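PDB 2XPI: anaphase-promoting complex subunit cut9 from Schizosaccharomyces pombe, which serves as a subunit of the anaphase-promoting complex (cyclosome), the E3 ubiquitin ligase that controls mitosis and G1, and binds hcn1 through part of its TPR superhelix. Local coordinates for residues V484-K488 / S489-T493; Q492-I495 / N496-N500; L502-V505 / K506-Q509. All blocks are in the same frame, centred on the assembly; numbering follows the deposited sequence.

Contact 1: V484-K488 / S489-T493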
ATOM      1  N   VAL A 484      46.721  26.875  -9.207  1.00 57.05           N
ATOM      2  CA  VAL A 484      47.200  27.150  -7.866  1.00 58.72           C
ATOM      3  C   VAL A 484      48.690  27.432  -7.924  1.00 60.00           C
ATOM      4  O   VAL A 484      49.167  28.385  -7.325  1.00 64.68           O
ATOM      5  CB  VAL A 484      46.847  25.973  -6.897  1.00 58.56           C
ATOM      6  CG1 VAL A 484      47.892  25.776  -5.823  1.00 58.10           C
ATOM      7  CG2 VAL A 484      45.481  26.194  -6.289  1.00 57.73           C
ATOM      8  N   ALA A 485      49.430  26.621  -8.666  1.00 57.14           N
ATOM      9  CA  ALA A 485      50.854  26.866  -8.824  1.00 56.41           C
ATOM     10  C   ALA A 485      51.068  28.206  -9.507  1.00 57.15           C
ATOM     11  O   ALA A 485      52.008  28.907  -9.213  1.00 61.12           O
ATOM     12  CB  ALA A 485      51.490  25.763  -9.624  1.00 57.16           C
ATOM     13  N   PHE A 486      50.183  28.557 -10.428  1.00 55.52           N
ATOM     14  CA  PHE A 486      50.254  29.830 -11.120  1.00 54.98           C
ATOM     15  C   PHE A 486      49.903  30.976 -10.174  1.00 58.84           C
ATOM     16  O   PHE A 486      50.416  32.079 -10.315  1.00 62.38           O
ATOM     17  CB  PHE A 486      49.321  29.811 -12.340  1.00 51.24           C
ATOM     18  CG  PHE A 486      49.225  31.126 -13.070  1.00 50.50           C
ATOM     19  CD1 PHE A 486      48.390  32.134 -12.611  1.00 49.74           C
ATOM     20  CD2 PHE A 486      49.945  31.347 -14.227  1.00 53.24           C
ATOM     21  CE1 PHE A 486      48.293  33.356 -13.283  1.00 50.22           C
ATOM     22  CE2 PHE A 486      49.851  32.565 -14.912  1.00 54.32           C
ATOM     23  CZ  PHE A 486      49.018  33.564 -14.432  1.00 52.68           C
ATOM     24  N   ASN A 487      49.037  30.719  -9.205  1.00 60.36           N
ATOM     25  CA  ASN A 487      48.647  31.753  -8.252  1.00 63.87           C
ATOM     26  C   ASN A 487      49.707  32.028  -7.193  1.00 67.69           C
ATOM     27  O   ASN A 487      49.924  33.178  -6.820  1.00 70.64           O
ATOM     28  CB  ASN A 487      47.280  31.458  -7.645  1.00 63.79           C
ATOM     29  CG  ASN A 487      46.162  31.869  -8.563  1.00 65.26           C
ATOM     30  OD1 ASN A 487      46.260  32.883  -9.252  1.00 65.86           O
ATOM     31  ND2 ASN A 487      45.101  31.079  -8.603  1.00 66.72           N
ATOM     32  N   LYS A 488      50.381  30.980  -6.728  1.00 68.38           N
ATOM     33  CA  LYS A 488      51.714  31.159  -6.172  1.00 73.04           C
ATOM     34  C   LYS A 488      52.492  31.613  -7.403  1.00 75.68           C
ATOM     35  O   LYS A 488      51.895  31.849  -8.450  1.00 77.37           O
ATOM     36  CB  LYS A 488      52.240  29.831  -5.634  1.00 74.13           C
ATOM     37  CG  LYS A 488      51.125  28.904  -5.164  1.00 74.12           C
ATOM     38  CD  LYS A 488      51.529  28.035  -3.974  1.00 76.93           C
ATOM     39  CE  LYS A 488      50.350  27.199  -3.463  1.00 76.27           C
ATOM     40  NZ  LYS A 488      50.621  26.523  -2.153  1.00 78.08           N
ATOM     41  N   SER A 489      53.800  31.750  -7.353  1.00 75.43           N
ATOM     42  CA  SER A 489      54.435  32.077  -8.625  1.00 73.56           C
ATOM     43  C   SER A 489      55.329  30.968  -9.156  1.00 73.67           C
ATOM     44  O   SER A 489      56.503  31.176  -9.443  1.00 75.80           O
ATOM     45  CB  SER A 489      55.144  33.425  -8.575  1.00 73.66           C
ATOM     46  OG  SER A 489      54.237  34.440  -8.986  1.00 71.98           O
ATOM     47  N   ASP A 490      54.751  29.782  -9.285  1.00 70.75           N
ATOM     48  CA  ASP A 490      55.486  28.635  -9.776  1.00 72.66           C
ATOM     49  C   ASP A 490      55.038  28.316 -11.191  1.00 70.57           C
ATOM     50  O   ASP A 490      54.314  27.342 -11.427  1.00 70.71           O
ATOM     51  CB  ASP A 490      55.246  27.437  -8.867  1.00 76.82           C
ATOM     52  CG  ASP A 490      56.213  26.300  -9.139  1.00 82.22           C
ATOM     53  OD1 ASP A 490      56.145  25.283  -8.410  1.00 82.92           O
ATOM     54  OD2 ASP A 490      57.041  26.431 -10.077  1.00 84.55           O
ATOM     55  N   MET A 491      55.458  29.153 -12.130  1.00 67.59           N
ATOM     56  CA  MET A 491      55.026  29.001 -13.500  1.00 63.58           C
ATOM     57  C   MET A 491      55.433  27.645 -14.058  1.00 64.66           C
ATOM     58  O   MET A 491      54.659  26.992 -14.767  1.00 62.19           O
ATOM     59  CB  MET A 491      55.562  30.146 -14.347  1.00 62.29           C
ATOM     60  CG  MET A 491      55.008  31.479 -13.907  1.00 60.79           C
ATOM     61  SD  MET A 491      53.218  31.367 -13.757  1.00 67.83           S
ATOM     62  CE  MET A 491      52.834  32.773 -12.705  1.00 54.00           C
ATOM     63  N   GLN A 492      56.640  27.207 -13.721  1.00 67.92           N
ATOM     64  CA  GLN A 492      57.137  25.944 -14.239  1.00 70.46           C
ATOM     65  C   GLN A 492      56.196  24.800 -13.890  1.00 67.19           C
ATOM     66  O   GLN A 492      55.744  24.067 -14.779  1.00 68.31           O
ATOM     67  CB  GLN A 492      58.546  25.653 -13.738  1.00 76.95           C
ATOM     68  CG  GLN A 492      59.075  24.308 -14.199  1.00 83.44           C
ATOM     69  CD  GLN A 492      59.105  24.163 -15.718  1.00 88.34           C
ATOM     70  OE1 GLN A 492      58.587  25.009 -16.451  1.00 87.96           O
ATOM     71  NE2 GLN A 492      59.724  23.084 -16.196  1.00 91.89           N
ATOM     72  N   THR A 493      55.892  24.659 -12.603  1.00 62.31           N
ATOM     73  CA  THR A 493      54.938  23.650 -12.145  1.00 58.84           C
ATOM     74  C   THR A 493      53.553  23.820 -12.806  1.00 55.67           C
ATOM     75  O   THR A 493      52.979  22.860 -13.331  1.00 53.71           O
ATOM     76  CB  THR A 493      54.826  23.645 -10.608  1.00 58.55           C
ATOM     77  OG1 THR A 493      56.121  23.374 -10.044  1.00 62.47           O
ATOM     78  CG2 THR A 493      53.819  22.591 -10.128  1.00 53.56           C
TER

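Contact 2: Q492-I495 / N496-N500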
ATOM      1  N   GLN A 492      56.640  27.207 -13.721  1.00 67.92           N
ATOM      2  CA  GLN A 492      57.137  25.944 -14.239  1.00 70.46           C
ATOM      3  C   GLN A 492      56.196  24.800 -13.890  1.00 67.19           C
ATOM      4  O   GLN A 492      55.744  24.067 -14.779  1.00 68.31           O
ATOM      5  CB  GLN A 492      58.546  25.653 -13.738  1.00 76.95           C
ATOM      6  CG  GLN A 492      59.075  24.308 -14.199  1.00 83.44           C
ATOM      7  CD  GLN A 492      59.105  24.163 -15.718  1.00 88.34           C
ATOM      8  OE1 GLN A 492      58.587  25.009 -16.451  1.00 87.96           O
ATOM      9  NE2 GLN A 492      59.724  23.084 -16.196  1.00 91.89           N
ATOM     10  N   THR A 493      55.892  24.659 -12.603  1.00 62.31           N
ATOM     11  CA  THR A 493      54.938  23.650 -12.145  1.00 58.84           C
ATOM     12  C   THR A 493      53.553  23.820 -12.806  1.00 55.67           C
ATOM     13  O   THR A 493      52.979  22.860 -13.331  1.00 53.71           O
ATOM     14  CB  THR A 493      54.826  23.645 -10.608  1.00 58.55           C
ATOM     15  OG1 THR A 493      56.121  23.374 -10.044  1.00 62.47           O
ATOM     16  CG2 THR A 493      53.819  22.591 -10.128  1.00 53.56           C
ATOM     17  N   ALA A 494      53.027  25.043 -12.805  1.00 53.84           N
ATOM     18  CA  ALA A 494      51.803  25.320 -13.553  1.00 50.53           C
ATOM     19  C   ALA A 494      51.848  24.763 -14.979  1.00 53.04           C
ATOM     20  O   ALA A 494      50.913  24.116 -15.405  1.00 54.16           O
ATOM     21  CB  ALA A 494      51.489  26.807 -13.566  1.00 47.99           C
ATOM     22  N   ILE A 495      52.929  25.007 -15.721  1.00 55.00           N
ATOM     23  CA  ILE A 495      53.015  24.525 -17.101  1.00 52.74           C
ATOM     24  C   ILE A 495      52.963  23.005 -17.147  1.00 54.26           C
ATOM     25  O   ILE A 495      52.289  22.421 -18.002  1.00 52.75           O
ATOM     26  CB  ILE A 495      54.302  25.012 -17.792  1.00 52.43           C
ATOM     27  CG1 ILE A 495      54.108  26.431 -18.325  1.00 51.57           C
ATOM     28  CG2 ILE A 495      54.715  24.069 -18.917  1.00 50.02           C
ATOM     29  CD1 ILE A 495      55.387  27.234 -18.361  1.00 52.27           C
ATOM     30  N   ASN A 496      53.672  22.362 -16.222  1.00 57.63           N
ATOM     31  CA  ASN A 496      53.691  20.902 -16.176  1.00 60.82           C
ATOM     32  C   ASN A 496      52.296  20.340 -15.923  1.00 60.85           C
ATOM     33  O   ASN A 496      51.870  19.373 -16.556  1.00 61.81           O
ATOM     34  CB  ASN A 496      54.673  20.404 -15.113  1.00 62.56           C
ATOM     35  CG  ASN A 496      56.102  20.878 -15.365  1.00 67.83           C
ATOM     36  OD1 ASN A 496      56.886  21.018 -14.427  1.00 71.47           O
ATOM     37  ND2 ASN A 496      56.447  21.122 -16.631  1.00 68.80           N
ATOM     38  N   HIS A 497      51.580  20.962 -14.995  1.00 58.67           N
ATOM     39  CA  HIS A 497      50.236  20.526 -14.676  1.00 54.27           C
ATOM     40  C   HIS A 497      49.283  20.726 -15.843  1.00 52.71           C
ATOM     41  O   HIS A 497      48.583  19.793 -16.231  1.00 54.63           O
ATOM     42  CB  HIS A 497      49.736  21.211 -13.411  1.00 53.26           C
ATOM     43  CG  HIS A 497      50.241  20.574 -12.158  1.00 55.90           C
ATOM     44  ND1 HIS A 497      50.522  21.290 -11.014  1.00 57.35           N
ATOM     45  CD2 HIS A 497      50.518  19.279 -11.869  1.00 56.93           C
ATOM     46  CE1 HIS A 497      50.947  20.463 -10.074  1.00 57.45           C
ATOM     47  NE2 HIS A 497      50.949  19.238 -10.565  1.00 57.16           N
ATOM     48  N   PHE A 498      49.255  21.925 -16.414  1.00 49.76           N
ATOM     49  CA  PHE A 498      48.460  22.159 -17.619  1.00 49.43           C
ATOM     50  C   PHE A 498      48.781  21.210 -18.767  1.00 52.43           C
ATOM     51  O   PHE A 498      47.870  20.712 -19.433  1.00 52.78           O
ATOM     52  CB  PHE A 498      48.604  23.593 -18.092  1.00 50.02           C
ATOM     53  CG  PHE A 498      48.155  24.589 -17.088  1.00 51.05           C
ATOM     54  CD1 PHE A 498      47.016  24.358 -16.341  1.00 49.62           C
ATOM     55  CD2 PHE A 498      48.870  25.746 -16.874  1.00 51.85           C
ATOM     56  CE1 PHE A 498      46.597  25.265 -15.422  1.00 48.96           C
ATOM     57  CE2 PHE A 498      48.450  26.653 -15.953  1.00 51.74           C
ATOM     58  CZ  PHE A 498      47.316  26.415 -15.223  1.00 50.63           C
ATOM     59  N   GLN A 499      50.065  20.963 -19.010  1.00 55.55           N
ATOM     60  CA  GLN A 499      50.451  20.076 -20.103  1.00 59.11           C
ATOM     61  C   GLN A 499      49.948  18.656 -19.869  1.00 60.57           C
ATOM     62  O   GLN A 499      49.662  17.923 -20.812  1.00 60.47           O
ATOM     63  CB  GLN A 499      51.966  20.087 -20.325  1.00 62.19           C
ATOM     64  CG  GLN A 499      52.450  21.212 -21.213  1.00 64.94           C
ATOM     65  CD  GLN A 499      53.968  21.403 -21.161  1.00 69.12           C
ATOM     66  OE1 GLN A 499      54.531  22.178 -21.945  1.00 71.51           O
ATOM     67  NE2 GLN A 499      54.632  20.703 -20.235  1.00 68.83           N
ATOM     68  N   ASN A 500      49.832  18.269 -18.605  1.00 62.58           N
ATOM     69  CA  ASN A 500      49.364  16.931 -18.281  1.00 62.80           C
ATOM     70  C   ASN A 500      47.856  16.777 -18.298  1.00 57.52           C
ATOM     71  O   ASN A 500      47.352  15.700 -18.601  1.00 59.45           O
ATOM     72  CB  ASN A 500      49.956  16.451 -16.966  1.00 67.68           C
ATOM     73  CG  ASN A 500      51.019  15.413 -17.181  1.00 75.40           C
ATOM     74  OD1 ASN A 500      52.198  15.732 -17.325  1.00 77.43           O
ATOM     75  ND2 ASN A 500      50.603  14.156 -17.255  1.00 78.92           N
TER

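Contact 3: L502-V505 / K506-Q509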
ATOM      1  N   LEU A 502      46.033  18.400 -20.500  1.00 53.30           N
ATOM      2  CA  LEU A 502      45.916  18.256 -21.956  1.00 52.33           C
ATOM      3  C   LEU A 502      46.241  16.854 -22.457  1.00 54.28           C
ATOM      4  O   LEU A 502      45.508  16.302 -23.283  1.00 54.90           O
ATOM      5  CB  LEU A 502      46.804  19.269 -22.668  1.00 50.49           C
ATOM      6  CG  LEU A 502      46.209  20.664 -22.889  1.00 48.85           C
ATOM      7  CD1 LEU A 502      44.759  20.772 -22.379  1.00 44.55           C
ATOM      8  CD2 LEU A 502      47.113  21.758 -22.297  1.00 48.29           C
ATOM      9  N   LEU A 503      47.335  16.278 -21.970  1.00 55.35           N
ATOM     10  CA  LEU A 503      47.653  14.905 -22.327  1.00 58.93           C
ATOM     11  C   LEU A 503      46.529  13.988 -21.875  1.00 59.70           C
ATOM     12  O   LEU A 503      46.052  13.163 -22.650  1.00 61.75           O
ATOM     13  CB  LEU A 503      48.977  14.457 -21.719  1.00 62.58           C
ATOM     14  CG  LEU A 503      50.220  15.239 -22.148  1.00 65.94           C
ATOM     15  CD1 LEU A 503      51.410  14.307 -22.189  1.00 69.22           C
ATOM     16  CD2 LEU A 503      50.019  15.905 -23.494  1.00 66.64           C
ATOM     17  N   LEU A 504      46.098  14.150 -20.626  1.00 58.80           N
ATOM     18  CA  LEU A 504      45.002  13.355 -20.070  1.00 59.00           C
ATOM     19  C   LEU A 504      43.738  13.423 -20.914  1.00 59.23           C
ATOM     20  O   LEU A 504      43.177  12.396 -21.270  1.00 61.47           O
ATOM     21  CB  LEU A 504      44.669  13.800 -18.650  1.00 58.19           C
ATOM     22  CG  LEU A 504      45.054  12.845 -17.530  1.00 60.52           C
ATOM     23  CD1 LEU A 504      45.350  11.456 -18.080  1.00 62.07           C
ATOM     24  CD2 LEU A 504      46.242  13.383 -16.768  1.00 61.97           C
ATOM     25  N   VAL A 505      43.290  14.639 -21.213  1.00 58.35           N
ATOM     26  CA  VAL A 505      42.084  14.871 -22.000  1.00 59.41           C
ATOM     27  C   VAL A 505      42.076  14.170 -23.357  1.00 65.30           C
ATOM     28  O   VAL A 505      41.017  13.811 -23.869  1.00 65.97           O
ATOM     29  CB  VAL A 505      41.855  16.373 -22.224  1.00 57.39           C
ATOM     30  CG1 VAL A 505      40.848  16.612 -23.335  1.00 56.11           C
ATOM     31  CG2 VAL A 505      41.386  17.013 -20.949  1.00 57.00           C
ATOM     32  N   LYS A 506      43.252  13.979 -23.945  1.00 70.22           N
ATOM     33  CA  LYS A 506      43.334  13.339 -25.255  1.00 74.51           C
ATOM     34  C   LYS A 506      42.965  11.849 -25.181  1.00 75.84           C
ATOM     35  O   LYS A 506      42.443  11.279 -26.145  1.00 76.26           O
ATOM     36  CB  LYS A 506      44.723  13.545 -25.865  1.00 78.12           C
ATOM     37  CG  LYS A 506      44.761  14.594 -26.955  1.00 81.30           C
ATOM     38  CD  LYS A 506      43.896  14.160 -28.139  1.00 86.08           C
ATOM     39  CE  LYS A 506      44.112  15.043 -29.372  1.00 89.65           C
ATOM     40  NZ  LYS A 506      43.221  14.644 -30.503  1.00 91.84           N
ATOM     41  N   LYS A 507      43.225  11.241 -24.024  1.00 75.50           N
ATOM     42  CA  LYS A 507      42.913   9.833 -23.778  1.00 76.12           C
ATOM     43  C   LYS A 507      41.444   9.611 -23.392  1.00 72.72           C
ATOM     44  O   LYS A 507      40.900   8.518 -23.575  1.00 73.42           O
ATOM     45  CB  LYS A 507      43.826   9.271 -22.682  1.00 78.19           C
ATOM     46  CG  LYS A 507      45.312   9.540 -22.902  1.00 81.76           C
ATOM     47  CD  LYS A 507      46.124   9.156 -21.670  1.00 84.51           C
ATOM     48  CE  LYS A 507      47.476   9.874 -21.627  1.00 86.92           C
ATOM     49  NZ  LYS A 507      48.059   9.917 -20.243  1.00 86.51           N
ATOM     50  N   THR A 508      40.802  10.643 -22.856  1.00 67.92           N
ATOM     51  CA  THR A 508      39.414  10.514 -22.449  1.00 64.98           C
ATOM     52  C   THR A 508      38.482  10.784 -23.623  1.00 63.13           C
ATOM     53  O   THR A 508      38.922  10.877 -24.762  1.00 64.61           O
ATOM     54  CB  THR A 508      39.075  11.468 -21.302  1.00 65.02           C
ATOM     55  OG1 THR A 508      38.821  12.777 -21.829  1.00 65.14           O
ATOM     56  CG2 THR A 508      40.224  11.516 -20.295  1.00 64.98           C
ATOM     57  N   GLN A 509      37.191  10.908 -23.338  1.00 60.53           N
ATOM     58  CA  GLN A 509      36.193  11.109 -24.377  1.00 58.03           C
ATOM     59  C   GLN A 509      35.353  12.315 -24.022  1.00 55.69           C
ATOM     60  O   GLN A 509      34.155  12.353 -24.304  1.00 55.66           O
ATOM     61  CB  GLN A 509      35.298   9.869 -24.540  1.00 57.23           C
ATOM     62  CG  GLN A 509      36.065   8.578 -24.782  1.00 59.02           C
ATOM     63  CD  GLN A 509      35.162   7.355 -24.820  1.00 61.45           C
ATOM     64  OE1 GLN A 509      35.193   6.572 -25.769  1.00 62.16           O
ATOM     65  NE2 GLN A 509      34.353   7.188 -23.789  1.00 61.50           N
TER

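Contact 1: V484-K488 / S489-T493
Met491 lays the end of its side chain on the Phe486 ring: CE sits over one face, 3.9 Å from the ring centroid, a CH-pi contact, while SD comes in obliquely at 4.2 Å from that centroid, a Met-aromatic contact. CG of Phe486 stands opposite the backbone N (chi1 175°), beside the carbonyl carbon, and from there the ring presents one face to Met491 CE. Met491 bends back at chi2 (-49°), bringing its end round to the ring. Reduced to an alanine, Phe486 would no longer offer a face to the methionine, whose thioether end would probably be left freer to turn. The turn itself is tied by Asp490 N, which donates to Ala485 O at 2.9 Å. Asp490 is the N-cap of helix 491-507: OD2 accepts from Thr493 N (3.3 Å) and OD1 from Thr493 OG1, both donors approaching from above the carboxylate plane. Thr493 CG2 lies 4.0 Å from Ala485 CB, an apolar touch across the turn. The turn joins helices 475-487 and 491-507 of TPR 12; Phe486 and Met491 both reach Lys528 of helix 516-528, and on the preceding side Val484 and Lys488 meet Asn461 of helix 457-470.

Contact 2: Q492-I495 / N496-N500
Gln492 to Gln499 form two turns of helix 491-507, tied by four i to i+4 backbone hydrogen bonds: Asn496 N to Gln492 O, His497 N to Thr493 O, Phe498 N to Ala494 O and Gln499 N to Ile495 O. The straightest is that of Phe498 N, 2.9 Å from Ala494 O with an N-H...O angle of 174°. Among the apolar pairs, Ala494 CB meets Phe498 CE2 at 3.9 Å, and the phenyl ring lies obliquely past the carbonyl of the same alanine. Thr493 and His497 run side by side, the CG2 methyl 3.6 Å from CE1 and oblique to the imidazole; with OG1 beside the backbone N (chi1 -59°) and bonded to Asp490 OD1, the branch turned to this ring is the methyl, CG2 lying opposite the backbone N. Ile495 and Gln499 are likewise aligned, CG2 against CD at 3.6 Å, with the extended glutamine carrying OE1 on to a hydrogen bond with Tyr526 OH. The amides of Gln492 and Asn496 cross obliquely, their planes 77° apart, with Gln492 NE2 3.8 Å from Asn496 ND2, a contact without a bond between the two groups. Ile495 and Phe498 face helix 516-528, Ala494 meets Phe486, and Phe498 also packs on an apolar side chain of another protein chain, consistent with the hcn1-binding role of this region. A small Ala494 followed four residues later by Phe498 matches the alanine and aromatic positions of the TPR signature in the second helix of the repeat.

Contact 3: L502-V505 / K506-Q509
Leu502 to Thr508 close helix 491-507 with slackening backbone bonds: Lys507 N donates to Leu504 O at 3.0 Å, an i to i+3 bond, whereas Lys506 N bonds only weakly to Leu502 O and Leu503 O, and Thr508 N only weakly to Leu504 O and Val505 O. On one flank the Leu504 and Lys507 side chains slant across each other, with CD1 3.8 Å from NZ. With its chain extended beyond CG, Lys507 runs back along the helix and brings CE to 3.7 Å from Leu503 O. This is the C-terminal end of the second helix of TPR 12, where the chain leaves the helical hairpin for the next repeat: Leu504 and Val505 pack on Pro475 at the start of the first helix, and Leu502 reaches Trp519 and Leu522 of helix 516-528. In Thr508, chi1 of 81° sets OG1 between the backbone N and the carbonyl carbon. There the hydroxyl lies 3.2 Å from Val505 O, a bond that is not settled, since the same hydroxyl is hydrogen-bonded with Ser510 OG. The Thr508 methyl CG2 turns instead to Leu504 O. Past this point Gln509 makes backbone hydrogen bonds with Ser319, and Lys507 O accepts a weak bond from Arg320 NH1, so the end of the helix touches the loop between the helices of TPR 7.

The three contacts follow one another along TPR 12. Contact 1 spans the turn from helix 475-487 into helix 491-507, contact 2 lies in the first half of the latter helix, and contact 3 closes it. Contacts 1 and 2 share Gln492 and Thr493, have centres about 9 Å apart and touch through Ala485 and Phe486 against Ala494. Contact 3 is centred about 15 Å beyond contact 2 and about 22 Å from contact 1, which it does not touch. Together they follow one repeat from its hairpin turn, near another protein chain, to its exit near TPR 7, consistent with a superhelix whose distant repeats meet.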